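Local coordinates for putative transcriptional regulator TRANSCRIPTION REGULATOR protein (Rhizobium meliloti, PDB 5NLA) that binds the second messenger c-di-GMP by a PilZ-like mechanism and activates transcription to regulate extracellular polysaccharide production, at residues L261-G266 against R300-Q305; P120-N125 against M173-L178; D199-Y204 against D229-C234; L155-R160 against S245-G250. All blocks are in the same frame, centred on the assembly; numbering follows the deposited sequence.

Contact 1 of 4, residues L261-G266 against R300-Q305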
loop_
_atom_site.group_PDB
_atom_site.type_symbol
_atom_site.label_atom_id
_atom_site.label_comp_id
_atom_site.label_asym_id
_atom_site.label_seq_id
_atom_site.Cartn_x
_atom_site.Cartn_y
_atom_site.Cartn_z
ATOM N N LEU A 261 16.825 8.057 6.214
ATOM C CA LEU A 261 18.160 7.792 6.759
ATOM C C LEU A 261 19.023 9.052 6.930
ATOM O O LEU A 261 19.747 9.184 7.919
ATOM C CB LEU A 261 18.907 6.773 5.892
ATOM C CG LEU A 261 18.310 5.369 5.818
ATOM C CD1 LEU A 261 19.160 4.491 4.914
ATOM C CD2 LEU A 261 18.173 4.738 7.195
ATOM N N ASN A 262 18.930 9.973 5.975
ATOM C CA ASN A 262 19.799 11.141 5.931
ATOM C C ASN A 262 19.040 12.440 6.222
ATOM O O ASN A 262 19.382 13.504 5.689
ATOM C CB ASN A 262 20.470 11.189 4.561
ATOM C CG ASN A 262 21.012 9.835 4.141
ATOM O OD1 ASN A 262 21.856 9.253 4.825
ATOM N ND2 ASN A 262 20.508 9.317 3.028
ATOM N N LEU A 263 18.040 12.352 7.099
ATOM C CA LEU A 263 17.172 13.486 7.412
ATOM C C LEU A 263 17.948 14.561 8.179
ATOM O O LEU A 263 17.826 15.757 7.891
ATOM C CB LEU A 263 15.961 13.003 8.226
ATOM C CG LEU A 263 14.754 13.919 8.474
ATOM C CD1 LEU A 263 15.036 14.946 9.562
ATOM C CD2 LEU A 263 14.275 14.602 7.197
ATOM N N ASN A 264 18.755 14.115 9.142
ATOM C CA ASN A 264 19.544 14.999 10.001
ATOM C C ASN A 264 20.829 15.501 9.346
ATOM O O ASN A 264 21.473 16.411 9.872
ATOM C CB ASN A 264 19.859 14.283 11.306
ATOM C CG ASN A 264 18.606 13.898 12.054
ATOM O OD1 ASN A 264 18.093 12.784 11.907
ATOM N ND2 ASN A 264 18.072 14.839 12.822
ATOM N N SER A 265 21.211 14.896 8.218
ATOM C CA SER A 265 22.275 15.425 7.362
ATOM C C SER A 265 21.826 16.755 6.738
ATOM O O SER A 265 21.062 16.765 5.772
ATOM C CB SER A 265 22.635 14.403 6.271
ATOM O OG SER A 265 23.596 14.914 5.367
ATOM N N GLY A 266 22.306 17.867 7.299
ATOM C CA GLY A 266 21.955 19.224 6.837
ATOM C C GLY A 266 22.314 19.569 5.395
ATOM O O GLY A 266 21.812 20.559 4.852
ATOM N N ARG A 300 8.547 19.373 6.169
ATOM C CA ARG A 300 7.492 18.704 6.947
ATOM C C ARG A 300 8.034 17.539 7.772
ATOM O O ARG A 300 7.626 17.350 8.914
ATOM C CB ARG A 300 6.359 18.199 6.045
ATOM C CG ARG A 300 5.216 17.532 6.810
ATOM C CD ARG A 300 3.871 17.702 6.114
ATOM N NE ARG A 300 2.765 17.140 6.898
ATOM C CZ ARG A 300 2.060 17.771 7.847
ATOM N NH1 ARG A 300 2.303 19.041 8.191
ATOM N NH2 ARG A 300 1.079 17.116 8.464
ATOM N N ARG A 301 8.943 16.764 7.183
ATOM C CA ARG A 301 9.587 15.649 7.882
ATOM C C ARG A 301 10.424 16.144 9.059
ATOM O O ARG A 301 10.248 15.680 10.193
ATOM C CB ARG A 301 10.460 14.828 6.922
ATOM C CG ARG A 301 9.705 13.745 6.151
ATOM C CD ARG A 301 9.411 12.527 7.016
ATOM N NE ARG A 301 8.082 12.590 7.639
ATOM C CZ ARG A 301 7.782 12.253 8.904
ATOM N NH1 ARG A 301 8.707 11.811 9.766
ATOM N NH2 ARG A 301 6.518 12.336 9.315
ATOM N N ARG A 302 11.322 17.086 8.777
ATOM C CA ARG A 302 12.136 17.736 9.815
ATOM C C ARG A 302 11.284 18.402 10.898
ATOM O O ARG A 302 11.676 18.421 12.075
ATOM C CB ARG A 302 13.100 18.766 9.197
ATOM C CG ARG A 302 14.375 18.152 8.641
ATOM C CD ARG A 302 15.099 19.087 7.690
ATOM N NE ARG A 302 16.409 18.567 7.286
ATOM C CZ ARG A 302 17.188 19.090 6.332
ATOM N NH1 ARG A 302 16.809 20.169 5.641
ATOM N NH2 ARG A 302 18.362 18.522 6.059
ATOM N N LEU A 303 10.132 18.945 10.498
ATOM C CA LEU A 303 9.203 19.560 11.441
ATOM C C LEU A 303 8.689 18.509 12.415
ATOM O O LEU A 303 8.693 18.742 13.624
ATOM C CB LEU A 303 8.040 20.261 10.722
ATOM C CG LEU A 303 7.175 21.219 11.566
ATOM C CD1 LEU A 303 6.779 22.461 10.769
ATOM C CD2 LEU A 303 5.937 20.531 12.148
ATOM N N LEU A 304 8.478 17.313 11.903
ATOM C CA LEU A 304 8.023 16.233 12.738
ATOM C C LEU A 304 9.131 15.576 13.532
ATOM O O LEU A 304 8.880 15.038 14.591
ATOM C CB LEU A 304 7.245 15.227 11.918
ATOM C CG LEU A 304 5.870 15.858 11.779
ATOM C CD1 LEU A 304 4.886 15.006 11.005
ATOM C CD2 LEU A 304 5.351 16.164 13.167
ATOM N N GLN A 305 10.360 15.602 13.052
ATOM C CA GLN A 305 11.397 14.985 13.845
ATOM C C GLN A 305 11.498 15.788 15.116
ATOM O O GLN A 305 11.626 15.250 16.202
ATOM C CB GLN A 305 12.743 14.983 13.137
ATOM C CG GLN A 305 13.726 13.987 13.731
ATOM C CD GLN A 305 15.085 14.013 13.067
ATOM O OE1 GLN A 305 15.565 15.059 12.642
ATOM N NE2 GLN A 305 15.721 12.857 12.987
#

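Contact 2 of 4, residues P120-N125 against M173-L178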
loop_
_atom_site.group_PDB
_atom_site.type_symbol
_atom_site.label_atom_id
_atom_site.label_comp_id
_atom_site.label_asym_id
_atom_site.label_seq_id
_atom_site.Cartn_x
_atom_site.Cartn_y
_atom_site.Cartn_z
ATOM N N PRO A 120 4.570 7.309 -7.714
ATOM C CA PRO A 120 4.771 7.905 -6.399
ATOM C C PRO A 120 4.242 7.076 -5.214
ATOM O O PRO A 120 4.316 7.532 -4.067
ATOM C CB PRO A 120 4.012 9.231 -6.506
ATOM C CG PRO A 120 2.918 8.955 -7.463
ATOM C CD PRO A 120 3.436 7.930 -8.426
ATOM N N ILE A 121 3.714 5.885 -5.471
ATOM C CA ILE A 121 3.109 5.070 -4.426
ATOM C C ILE A 121 4.177 4.105 -3.898
ATOM O O ILE A 121 4.786 3.357 -4.681
ATOM C CB ILE A 121 1.864 4.316 -4.961
ATOM C CG1 ILE A 121 0.793 5.323 -5.398
ATOM C CG2 ILE A 121 1.290 3.381 -3.900
ATOM C CD1 ILE A 121 -0.300 4.744 -6.273
ATOM N N ASP A 122 4.420 4.155 -2.586
ATOM C CA ASP A 122 5.327 3.216 -1.916
ATOM C C ASP A 122 4.816 2.799 -0.534
ATOM O O ASP A 122 5.597 2.435 0.362
ATOM C CB ASP A 122 6.709 3.838 -1.795
ATOM C CG ASP A 122 6.702 5.128 -0.999
ATOM O OD1 ASP A 122 5.611 5.661 -0.694
ATOM O OD2 ASP A 122 7.805 5.614 -0.693
ATOM N N HIS A 123 3.502 2.809 -0.376
ATOM C CA HIS A 123 2.894 2.515 0.899
ATOM C C HIS A 123 3.270 1.089 1.312
ATOM O O HIS A 123 3.623 0.263 0.467
ATOM C CB HIS A 123 1.361 2.638 0.817
ATOM C CG HIS A 123 0.861 4.032 0.580
ATOM N ND1 HIS A 123 1.153 4.748 -0.557
ATOM C CD2 HIS A 123 0.060 4.830 1.328
ATOM C CE1 HIS A 123 0.579 5.937 -0.489
ATOM N NE2 HIS A 123 -0.100 6.009 0.641
ATOM N N TRP A 124 3.215 0.823 2.612
ATOM C CA TRP A 124 3.238 -0.542 3.126
ATOM C C TRP A 124 1.797 -1.037 3.035
ATOM O O TRP A 124 0.879 -0.414 3.566
ATOM C CB TRP A 124 3.709 -0.568 4.573
ATOM C CG TRP A 124 4.977 0.184 4.816
ATOM C CD1 TRP A 124 5.089 1.437 5.308
ATOM C CD2 TRP A 124 6.311 -0.278 4.577
ATOM N NE1 TRP A 124 6.410 1.794 5.388
ATOM C CE2 TRP A 124 7.181 0.759 4.944
ATOM C CE3 TRP A 124 6.853 -1.466 4.077
ATOM C CZ2 TRP A 124 8.557 0.651 4.842
ATOM C CZ3 TRP A 124 8.227 -1.573 3.963
ATOM C CH2 TRP A 124 9.065 -0.521 4.353
ATOM N N ASN A 125 1.594 -2.133 2.327
ATOM C CA ASN A 125 0.263 -2.683 2.117
ATOM C C ASN A 125 0.121 -3.917 2.998
ATOM O O ASN A 125 0.943 -4.841 2.940
ATOM C CB ASN A 125 0.090 -3.047 0.634
ATOM C CG ASN A 125 -1.369 -3.212 0.197
ATOM O OD1 ASN A 125 -1.612 -3.762 -0.873
ATOM N ND2 ASN A 125 -2.320 -2.736 0.983
ATOM N N MET A 173 -0.299 2.129 4.441
ATOM C CA MET A 173 0.389 2.952 5.439
ATOM C C MET A 173 1.528 3.705 4.726
ATOM O O MET A 173 2.343 3.070 4.040
ATOM C CB MET A 173 0.948 2.055 6.559
ATOM C CG MET A 173 -0.113 1.488 7.518
ATOM S SD MET A 173 0.349 0.023 8.474
ATOM C CE MET A 173 0.555 -1.089 7.105
ATOM N N PRO A 174 1.588 5.052 4.861
ATOM C CA PRO A 174 2.646 5.804 4.171
ATOM C C PRO A 174 4.040 5.440 4.677
ATOM O O PRO A 174 4.191 5.164 5.866
ATOM C CB PRO A 174 2.335 7.263 4.506
ATOM C CG PRO A 174 0.972 7.278 5.088
ATOM C CD PRO A 174 0.733 5.935 5.674
ATOM N N TYR A 175 5.036 5.463 3.784
ATOM C CA TYR A 175 6.390 4.960 4.086
ATOM C C TYR A 175 6.854 5.243 5.505
ATOM O O TYR A 175 7.368 4.363 6.191
ATOM C CB TYR A 175 7.453 5.550 3.141
ATOM C CG TYR A 175 8.786 4.854 3.317
ATOM C CD1 TYR A 175 8.968 3.571 2.826
ATOM C CD2 TYR A 175 9.832 5.443 4.013
ATOM C CE1 TYR A 175 10.154 2.894 2.998
ATOM C CE2 TYR A 175 11.030 4.765 4.192
ATOM C CZ TYR A 175 11.178 3.480 3.679
ATOM O OH TYR A 175 12.340 2.756 3.821
ATOM N N GLU A 176 6.669 6.485 5.921
ATOM C CA GLU A 176 7.228 6.982 7.158
ATOM C C GLU A 176 6.619 6.363 8.411
ATOM O O GLU A 176 7.304 6.238 9.426
ATOM C CB GLU A 176 7.084 8.494 7.190
ATOM C CG GLU A 176 7.804 9.160 8.341
ATOM C CD GLU A 176 9.316 8.943 8.370
ATOM O OE1 GLU A 176 9.939 8.802 7.287
ATOM O OE2 GLU A 176 9.880 8.929 9.491
ATOM N N LEU A 177 5.353 5.963 8.338
ATOM C CA LEU A 177 4.679 5.301 9.463
ATOM C C LEU A 177 5.512 4.157 10.047
ATOM O O LEU A 177 5.638 4.029 11.268
ATOM C CB LEU A 177 3.296 4.773 9.042
ATOM C CG LEU A 177 2.134 5.056 9.994
ATOM C CD1 LEU A 177 2.394 4.466 11.371
ATOM C CD2 LEU A 177 1.859 6.557 10.098
ATOM N N LEU A 178 6.091 3.353 9.160
ATOM C CA LEU A 178 6.843 2.163 9.534
ATOM C C LEU A 178 8.336 2.225 9.175
ATOM O O LEU A 178 9.042 1.229 9.329
ATOM C CB LEU A 178 6.207 0.931 8.872
ATOM C CG LEU A 178 4.722 0.651 9.150
ATOM C CD1 LEU A 178 4.102 -0.295 8.126
ATOM C CD2 LEU A 178 4.556 0.088 10.551
#

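Contact 3 of 4, residues D199-Y204 against D229-C234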
loop_
_atom_site.group_PDB
_atom_site.type_symbol
_atom_site.label_atom_id
_atom_site.label_comp_id
_atom_site.label_asym_id
_atom_site.label_seq_id
_atom_site.Cartn_x
_atom_site.Cartn_y
_atom_site.Cartn_z
ATOM N N ASP A 199 -4.348 -13.216 14.238
ATOM C CA ASP A 199 -5.712 -13.239 14.792
ATOM C C ASP A 199 -5.981 -11.974 15.608
ATOM O O ASP A 199 -7.059 -11.395 15.509
ATOM C CB ASP A 199 -5.965 -14.481 15.674
ATOM C CG ASP A 199 -6.492 -15.702 14.893
ATOM O OD1 ASP A 199 -6.807 -15.600 13.693
ATOM O OD2 ASP A 199 -6.607 -16.788 15.498
ATOM N N LEU A 200 -4.990 -11.557 16.396
ATOM C CA LEU A 200 -5.051 -10.332 17.201
ATOM C C LEU A 200 -5.312 -9.116 16.338
ATOM O O LEU A 200 -6.232 -8.340 16.610
ATOM C CB LEU A 200 -3.729 -10.126 17.957
ATOM C CG LEU A 200 -3.541 -8.835 18.766
ATOM C CD1 LEU A 200 -4.527 -8.803 19.923
ATOM C CD2 LEU A 200 -2.109 -8.713 19.267
ATOM N N LEU A 201 -4.478 -8.959 15.309
ATOM C CA LEU A 201 -4.603 -7.863 14.353
ATOM C C LEU A 201 -5.943 -7.918 13.626
ATOM O O LEU A 201 -6.570 -6.877 13.403
ATOM C CB LEU A 201 -3.450 -7.893 13.351
ATOM C CG LEU A 201 -3.395 -6.835 12.236
ATOM C CD1 LEU A 201 -3.161 -5.426 12.773
ATOM C CD2 LEU A 201 -2.305 -7.211 11.251
ATOM N N ALA A 202 -6.381 -9.124 13.264
ATOM C CA ALA A 202 -7.678 -9.300 12.621
ATOM C C ALA A 202 -8.796 -8.833 13.539
ATOM O O ALA A 202 -9.665 -8.071 13.118
ATOM C CB ALA A 202 -7.889 -10.750 12.221
ATOM N N ASN A 203 -8.747 -9.273 14.798
ATOM C CA ASN A 203 -9.744 -8.881 15.806
ATOM C C ASN A 203 -9.847 -7.359 15.935
ATOM O O ASN A 203 -10.953 -6.811 15.963
ATOM C CB ASN A 203 -9.419 -9.478 17.188
ATOM C CG ASN A 203 -9.618 -10.991 17.260
ATOM O OD1 ASN A 203 -10.321 -11.587 16.439
ATOM N ND2 ASN A 203 -9.000 -11.619 18.266
ATOM N N TYR A 204 -8.699 -6.686 16.009
ATOM C CA TYR A 204 -8.676 -5.237 16.144
ATOM C C TYR A 204 -9.276 -4.565 14.922
ATOM O O TYR A 204 -10.094 -3.657 15.054
ATOM C CB TYR A 204 -7.252 -4.712 16.374
ATOM C CG TYR A 204 -7.222 -3.238 16.745
ATOM C CD1 TYR A 204 -7.694 -2.804 17.986
ATOM C CD2 TYR A 204 -6.754 -2.277 15.849
ATOM C CE1 TYR A 204 -7.686 -1.460 18.325
ATOM C CE2 TYR A 204 -6.739 -0.930 16.189
ATOM C CZ TYR A 204 -7.206 -0.528 17.426
ATOM O OH TYR A 204 -7.200 0.803 17.769
ATOM N N ASP A 229 1.929 -0.715 15.627
ATOM C CA ASP A 229 2.580 -1.655 16.538
ATOM C C ASP A 229 2.194 -3.109 16.224
ATOM O O ASP A 229 3.071 -3.965 16.063
ATOM C CB ASP A 229 2.294 -1.291 18.009
ATOM C CG ASP A 229 2.996 0.009 18.446
ATOM O OD1 ASP A 229 3.621 0.692 17.594
ATOM O OD2 ASP A 229 2.926 0.351 19.646
ATOM N N MET A 230 0.890 -3.372 16.110
ATOM C CA MET A 230 0.395 -4.685 15.694
ATOM C C MET A 230 1.047 -5.165 14.379
ATOM O O MET A 230 1.477 -6.322 14.285
ATOM C CB MET A 230 -1.134 -4.672 15.533
ATOM C CG MET A 230 -1.920 -4.723 16.823
ATOM S SD MET A 230 -3.689 -4.567 16.559
ATOM C CE MET A 230 -4.232 -4.523 18.251
ATOM N N VAL A 231 1.131 -4.287 13.380
ATOM C CA VAL A 231 1.690 -4.671 12.079
ATOM C C VAL A 231 3.157 -5.045 12.215
ATOM O O VAL A 231 3.572 -6.139 11.830
ATOM C CB VAL A 231 1.529 -3.559 11.018
ATOM C CG1 VAL A 231 2.470 -3.767 9.834
ATOM C CG2 VAL A 231 0.084 -3.501 10.524
ATOM N N VAL A 232 3.937 -4.132 12.763
ATOM C CA VAL A 232 5.369 -4.344 12.900
ATOM C C VAL A 232 5.695 -5.584 13.775
ATOM O O VAL A 232 6.671 -6.298 13.511
ATOM C CB VAL A 232 6.062 -3.036 13.378
ATOM C CG1 VAL A 232 5.792 -2.742 14.848
ATOM C CG2 VAL A 232 7.551 -3.088 13.121
ATOM N N ALA A 233 4.859 -5.849 14.783
ATOM C CA ALA A 233 4.932 -7.092 15.576
ATOM C C ALA A 233 4.644 -8.364 14.760
ATOM O O ALA A 233 5.333 -9.366 14.923
ATOM C CB ALA A 233 3.988 -7.021 16.767
ATOM N N CYS A 234 3.632 -8.331 13.897
ATOM C CA CYS A 234 3.358 -9.469 13.012
ATOM C C CYS A 234 4.522 -9.825 12.092
ATOM O O CYS A 234 4.780 -11.008 11.849
ATOM C CB CYS A 234 2.132 -9.215 12.141
ATOM S SG CYS A 234 0.575 -9.172 13.036
#

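Contact 4 of 4, residues L155-R160 against S245-G250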
loop_
_atom_site.group_PDB
_atom_site.type_symbol
_atom_site.label_atom_id
_atom_site.label_comp_id
_atom_site.label_asym_id
_atom_site.label_seq_id
_atom_site.Cartn_x
_atom_site.Cartn_y
_atom_site.Cartn_z
ATOM N N LEU A 155 4.591 -1.468 -1.653
ATOM C CA LEU A 155 4.201 -1.092 -3.001
ATOM C C LEU A 155 5.373 -0.536 -3.830
ATOM O O LEU A 155 5.182 -0.156 -4.986
ATOM C CB LEU A 155 3.054 -0.089 -2.957
ATOM C CG LEU A 155 1.795 -0.581 -2.245
ATOM C CD1 LEU A 155 0.739 0.496 -2.316
ATOM C CD2 LEU A 155 1.274 -1.867 -2.865
ATOM N N GLY A 156 6.564 -0.482 -3.237
ATOM C CA GLY A 156 7.786 -0.148 -3.946
ATOM C C GLY A 156 8.503 -1.307 -4.618
ATOM O O GLY A 156 9.408 -1.071 -5.431
ATOM N N TYR A 157 8.151 -2.546 -4.260
ATOM C CA TYR A 157 8.672 -3.733 -4.952
ATOM C C TYR A 157 7.602 -4.278 -5.886
ATOM O O TYR A 157 6.424 -4.297 -5.529
ATOM C CB TYR A 157 9.071 -4.843 -3.985
ATOM C CG TYR A 157 10.409 -4.676 -3.341
ATOM C CD1 TYR A 157 11.573 -4.676 -4.104
ATOM C CD2 TYR A 157 10.530 -4.565 -1.944
ATOM C CE1 TYR A 157 12.817 -4.528 -3.505
ATOM C CE2 TYR A 157 11.773 -4.434 -1.333
ATOM C CZ TYR A 157 12.917 -4.416 -2.118
ATOM O OH TYR A 157 14.155 -4.287 -1.517
ATOM N N PRO A 158 8.016 -4.752 -7.072
ATOM C CA PRO A 158 7.053 -5.339 -7.993
ATOM C C PRO A 158 6.505 -6.672 -7.510
ATOM O O PRO A 158 7.132 -7.353 -6.696
ATOM C CB PRO A 158 7.844 -5.517 -9.288
ATOM C CG PRO A 158 9.272 -5.540 -8.885
ATOM C CD PRO A 158 9.396 -4.782 -7.600
ATOM N N TYR A 159 5.308 -6.994 -7.996
ATOM C CA TYR A 159 4.676 -8.282 -7.764
ATOM C C TYR A 159 3.638 -8.624 -8.849
ATOM O O TYR A 159 3.011 -7.740 -9.436
ATOM C CB TYR A 159 4.052 -8.320 -6.375
ATOM C CG TYR A 159 2.947 -7.312 -6.115
ATOM C CD1 TYR A 159 1.598 -7.632 -6.333
ATOM C CD2 TYR A 159 3.234 -6.072 -5.608
ATOM C CE1 TYR A 159 0.582 -6.723 -6.070
ATOM C CE2 TYR A 159 2.229 -5.150 -5.342
ATOM C CZ TYR A 159 0.905 -5.474 -5.574
ATOM O OH TYR A 159 -0.061 -4.531 -5.298
ATOM N N ARG A 160 3.517 -9.921 -9.112
ATOM C CA ARG A 160 2.533 -10.525 -10.024
ATOM C C ARG A 160 1.660 -11.429 -9.162
ATOM O O ARG A 160 2.155 -12.087 -8.244
ATOM C CB ARG A 160 3.231 -11.416 -11.083
ATOM C CG ARG A 160 3.737 -10.700 -12.319
ATOM C CD ARG A 160 5.082 -11.213 -12.852
ATOM N NE ARG A 160 6.148 -11.279 -11.831
ATOM C CZ ARG A 160 6.741 -10.238 -11.211
ATOM N NH1 ARG A 160 6.414 -8.963 -11.475
ATOM N NH2 ARG A 160 7.686 -10.486 -10.299
ATOM N N SER A 245 15.909 -11.932 -2.122
ATOM C CA SER A 245 16.958 -10.954 -1.875
ATOM C C SER A 245 17.427 -10.197 -3.129
ATOM O O SER A 245 18.311 -9.346 -3.017
ATOM C CB SER A 245 18.156 -11.638 -1.205
ATOM O OG SER A 245 19.127 -10.693 -0.789
ATOM N N GLN A 246 16.859 -10.507 -4.304
ATOM C CA GLN A 246 17.156 -9.775 -5.557
ATOM C C GLN A 246 16.965 -8.275 -5.353
ATOM O O GLN A 246 17.859 -7.482 -5.670
ATOM C CB GLN A 246 16.247 -10.250 -6.702
ATOM C CG GLN A 246 16.520 -9.644 -8.082
ATOM C CD GLN A 246 15.284 -9.611 -8.981
ATOM O OE1 GLN A 246 15.061 -8.642 -9.707
ATOM N NE2 GLN A 246 14.473 -10.668 -8.927
ATOM N N ALA A 247 15.794 -7.910 -4.828
ATOM C CA ALA A 247 15.480 -6.541 -4.401
ATOM C C ALA A 247 15.667 -5.454 -5.485
ATOM O O ALA A 247 16.681 -4.750 -5.501
ATOM C CB ALA A 247 16.260 -6.187 -3.133
ATOM N N LYS A 248 14.674 -5.333 -6.371
ATOM C CA LYS A 248 14.606 -4.250 -7.361
ATOM C C LYS A 248 13.572 -3.208 -6.926
ATOM O O LYS A 248 12.436 -3.174 -7.407
ATOM C CB LYS A 248 14.282 -4.805 -8.750
ATOM C CG LYS A 248 15.460 -5.476 -9.448
ATOM C CD LYS A 248 16.525 -4.483 -9.934
ATOM C CE LYS A 248 16.123 -3.756 -11.215
ATOM N NZ LYS A 248 16.279 -4.604 -12.431
ATOM N N MET A 249 14.000 -2.358 -6.004
ATOM C CA MET A 249 13.145 -1.350 -5.370
ATOM C C MET A 249 12.858 -0.173 -6.320
ATOM O O MET A 249 13.748 0.292 -7.053
ATOM C CB MET A 249 13.825 -0.857 -4.069
ATOM C CG MET A 249 12.941 -0.053 -3.127
ATOM S SD MET A 249 13.739 0.495 -1.604
ATOM C CE MET A 249 14.095 -1.101 -0.902
ATOM N N GLY A 250 11.613 0.304 -6.296
ATOM C CA GLY A 250 11.188 1.453 -7.110
ATOM C C GLY A 250 11.746 2.780 -6.593
ATOM O O GLY A 250 12.095 2.900 -5.411
#

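Contact 1 of 4, residues L261-G266 against R300-Q305
Arg301 opens the contact with its CB, which lies 3.8 Å from Leu263 CD2; the two side chains cross at about a right angle. Helix 294-306, which carries Arg301, belongs to the helix-turn-helix, probably DNA-binding, region of this AraC-like regulator, and the contact packs it against the loop that follows helix 251-261. Beyond CB the Arg301 chain bends away at chi2 and chi3, and its guanidinium forms a salt bridge with Glu176 instead of reaching the loop. One residue on, Arg302 does reach it. Its CG packs against both methyls of Leu263, 3.4 Å from Leu263 CD1, and from there the chain runs extended to NE. NE donates to Leu263 O over 3.2 Å at 154°, the acceptor lying at the guanidinium edge near its plane, and NH2 adds a weak bond of 3.4 Å to the same Leu263 O. A backbone carbonyl just past the helix end is held from two nitrogens of one group. Gln305 comes a turn later. With CG anti to the backbone N, its extended chain presents the amide to that of Asn264, the two planes 31° apart. A weak bond from Asn264 ND2 to Gln305 OE1 runs one way; the other way, Gln305 NE2 donates to Asn264 OD1 over 2.6 Å, in the carbonyl plane and on a lone pair, with a nearly straight N-H path of 178°.

Contact 2 of 4, residues P120-N125 against M173-L178
Trp124 N donates to Met173 O over 2.8 Å, and Met173 N returns a bond of 2.9 Å to Trp124 O, which makes these two residues an antiparallel hydrogen-bonded pair; both carbonyls receive the donor in plane. Their side chains rise on the same face of the sheet, where Met173 CE lies 4.1 Å from Trp124 CB. The indole is fixed by a third bond, from Trp124 NE1 to Tyr175 O, of 2.9 Å and almost straight at 175°. Tyr175 O sits in the ring plane at the indole edge, although the donor is tilted 26° from the carbonyl plane. With the hydrogen bond at the ring edge, the packing is over the ring: Leu178 CB lies over one face, 3.9 Å from the centroid of the five-membered ring, a CH-pi contact. The Tyr175 ring is nearly parallel to the six-membered ring but slid well aside, with Tyr175 CE1 near Trp124 CZ2 and centroids 5.2 Å apart. Asp122 OD2 approaches Tyr175 CB and is hydrogen-bonded to His256 in helix 251-261. Phe152 and Ser154 of strand 150-154 also touch the indole. The geometry is that of a strand pair followed, after Pro174, by a short, weakly bonded helical turn at 175-178, with the Trp124 indole packed against that turn, in an antiparallel sheet domain consistent with the cupin-like regulatory domains of AraC-family proteins.

Contact 3 of 4, residues D199-Y204 against D229-C234
Leu201 and Met230 are brought together by contrasting first torsions: Leu201 holds CG opposite its backbone N (chi1 179°), whereas Met230 turns CG away from its carbonyl carbon (chi1 -77°) and then runs extended to CE. The result is an oblique crossing in which Leu201 CD1 rests 3.5 Å from Met230 CB. The other Leu201 methyl, CD2, reaches back to Cys234 SG at 3.9 Å, so the branched end spans one turn of helix 220-234, from Met230 to Cys234. The two helices follow one another in the chain and lie antiparallel, the short segments at 159° with axes 10.0 Å apart, which is a helical hairpin; paired antiparallel helices likewise follow the sheet domain in AraC itself. No hydrogen bond joins these segments, and their grip is apolar. Met230 has the largest share of the buried surface. Its sulfur sits 4.5 Å from the centroid of the Tyr204 ring, set obliquely, a Met-aromatic contact, while Met230 CE lies 3.6 Å from Tyr204 CB. The methionine chain crosses Tyr204 at about a right angle, near the root of the ring. Leu201 continues inward onto Phe150 of strand 150-154, and Tyr204 leans along helix 220-234 onto Ile223, Thr226 and Ile227.

Contact 4 of 4, residues L155-R160 against S245-G250
Tyr157 lies along the backbone of loop residues 247-249 and has more of its surface buried by the contact than any other residue. Lys248 N is found at the ring edge, close to the ring plane and 3.5 Å from Tyr157 CE1, while the Ala247 methyl approaches the same Tyr157 CE1 at 3.8 Å. Met249 comes in obliquely. Its CG is anti to the backbone N (chi1 -167°), and the bend at chi3 (-63°) brings Met249 CE to 3.7 Å from Tyr157 CZ, so this methyl packs by the phenol end, and Met249 CB sits beside Tyr157 CE1. Gly156 supplies the polar link: Gly156 O accepts from Gly250 N over 2.7 Å, with an N-H path of 152°. Lys248 takes part through its backbone, its side chain turning off from the loop; Lys248 O lies 3.4 Å from Pro158 CD. Gly250 is the N-cap residue of helix 251-261, so the loop leading out of strand 150-154 is bonded to the start of that helix. Around the contact, Pro158 packs on Gln113 and Leu116 of helix 113-118, Lys248 also touches Gln113, and the chain continues into strand 159-163 of the five-stranded antiparallel sheet.

How the contacts relate
The centre of contact 2 lies about 6 Å from the centre of the chain, and contact 2 touches each of the other three. Towards contact 1, its centre about 17 Å away, the bridge is ionic: Arg301 NH1 to Glu176 OE2, 3.1 Å. Towards contact 3, also about 17 Å between centres, Met173 SD and Leu178 CD1 pack on Val231. Contact 4, about 14 Å away between centres, is joined by a probable backbone hydrogen bond, Leu155 N to His123 O at 2.9 Å. Contacts 1 and 3 are furthest apart, about 29 Å between centres. Helix 251-261 runs from contact 4 past contact 2 to contact 1, so that one helix spans from the sheet domain toward the helix-turn-helix region.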